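PDB 1Y7U: acyl-CoA hydrolase from Bacillus cereus, which probably hydrolyses the thioester bond of long-chain fatty acyl-CoAs, releasing coenzyme A and the free acid, and is a hotdog-fold protein that binds coenzyme A and calcium. Local coordinates for residues A50-S53 against A54-S58. Numbering follows the deposited sequence.
Sequences ASIS and ASRHS
R56 runs its side chain outward and back past I52 on helix 39-58; its backbone N donates to I52 O at 2.9 Å. R56 CB lies 3.5 Å from I52 O, and R56 CG stays beside the same carbonyl oxygen at 3.7 Å. From CG to NE the chain runs extended, and R56 NE passes loosely by the branch methyl I52 CG2, 4.4 Å away and oblique to the guanidinium. Beyond that methyl the guanidinium leaves the helix: R56 NH2 forms a salt bridge with E105 OE2 of a second subunit, and NH1 makes a weak hydrogen bond to R19 O.

One residue earlier, S55 turns its hydroxyl back toward the helix. With chi1 at 53°, S55 OG sits between the backbone N and the carbonyl carbon, 3.0 Å from I52 O and 3.2 Å from S51 O, so that its one proton can go to either carbonyl; it also receives a weak hydrogen bond from R25 NH2 of the second subunit. The main chain is regular alpha helix, with A54 N donating to A50 O (2.8 Å), S55 N to S51 O and H57 N to S53 O, each N-H of residue i+4 to the C=O of residue i. Near the end of the helix, A54 O accepts from both S58 N and S58 OG, which approach opposite faces of its plane.

This is the central helix of the hotdog fold, with A50 and A54 packed on F122 of the sheet. A carbonyl of the preceding turn can thus take the proton of the buried S55 hydroxyl, while the arginine charge is paired with a carboxylate of the neighbouring subunit, so this helix probably helps join the two subunits.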
loop_
_atom_site.group_PDB
_atom_site.type_symbol
_atom_site.label_atom_id
_atom_site.label_comp_id
_atom_site.label_asym_id
_atom_site.label_seq_id
_atom_site.Cartn_x
_atom_site.Cartn_y
_atom_site.Cartn_z
ATOM N N ALA A 50 7.264 10.194 15.358
ATOM C CA ALA A 50 8.299 10.415 16.362
ATOM C C ALA A 50 9.706 10.365 15.762
ATOM O O ALA A 50 10.604 11.083 16.199
ATOM C CB ALA A 50 8.177 9.379 17.444
ATOM N N SER A 51 9.903 9.494 14.779
ATOM C CA SER A 51 11.197 9.383 14.131
ATOM C C SER A 51 11.485 10.695 13.411
ATOM O O SER A 51 12.642 11.073 13.229
ATOM C CB SER A 51 11.203 8.230 13.125
ATOM O OG SER A 51 10.591 8.595 11.899
ATOM N N ILE A 52 10.431 11.387 12.993
ATOM C CA ILE A 52 10.608 12.659 12.311
ATOM C C ILE A 52 11.049 13.688 13.340
ATOM O O ILE A 52 11.939 14.491 13.073
ATOM C CB ILE A 52 9.304 13.126 11.625
ATOM C CG1 ILE A 52 8.959 12.177 10.473
ATOM C CG2 ILE A 52 9.464 14.548 11.105
ATOM C CD1 ILE A 52 7.659 12.491 9.783
ATOM N N SER A 53 10.436 13.660 14.520
ATOM C CA SER A 53 10.813 14.587 15.584
ATOM C C SER A 53 12.273 14.335 15.938
ATOM O O SER A 53 13.052 15.262 16.120
ATOM C CB SER A 53 9.954 14.374 16.833
ATOM O OG SER A 53 8.632 14.854 16.656
ATOM N N ALA A 54 12.640 13.068 16.031
ATOM C CA ALA A 54 13.999 12.712 16.365
ATOM C C ALA A 54 14.991 13.334 15.388
ATOM O O ALA A 54 15.980 13.923 15.805
ATOM C CB ALA A 54 14.152 11.200 16.376
ATOM N N SER A 55 14.738 13.222 14.090
ATOM C CA SER A 55 15.676 13.781 13.130
ATOM C C SER A 55 15.620 15.304 13.035
ATOM O O SER A 55 16.622 15.941 12.713
ATOM C CB SER A 55 15.471 13.149 11.762
ATOM O OG SER A 55 14.125 13.243 11.377
ATOM N N ARG A 56 14.468 15.900 13.312
ATOM C CA ARG A 56 14.387 17.354 13.269
ATOM C C ARG A 56 15.269 17.940 14.370
ATOM O O ARG A 56 15.986 18.918 14.161
ATOM C CB ARG A 56 12.949 17.831 13.459
ATOM C CG ARG A 56 12.220 18.053 12.163
ATOM C CD ARG A 56 10.844 18.645 12.380
ATOM N NE ARG A 56 10.207 18.923 11.096
ATOM C CZ ARG A 56 8.927 19.249 10.934
ATOM N NH1 ARG A 56 8.120 19.343 11.985
ATOM N NH2 ARG A 56 8.454 19.480 9.713
ATOM N N HIS A 57 15.218 17.325 15.543
ATOM C CA HIS A 57 15.991 17.782 16.687
ATOM C C HIS A 57 17.469 17.500 16.491
ATOM O O HIS A 57 18.301 18.393 16.615
ATOM C CB HIS A 57 15.500 17.078 17.955
ATOM C CG HIS A 57 16.252 17.447 19.200
ATOM N ND1 HIS A 57 15.798 18.396 20.091
ATOM C CD2 HIS A 57 17.407 16.962 19.721
ATOM C CE1 HIS A 57 16.637 18.477 21.110
ATOM N NE2 HIS A 57 17.621 17.617 20.910
ATOM N N SER A 58 17.786 16.256 16.168
ATOM C CA SER A 58 19.169 15.838 15.994
ATOM C C SER A 58 19.800 16.173 14.652
ATOM O O SER A 58 21.024 16.232 14.545
ATOM C CB SER A 58 19.271 14.338 16.186
ATOM O OG SER A 58 18.634 13.701 15.101
#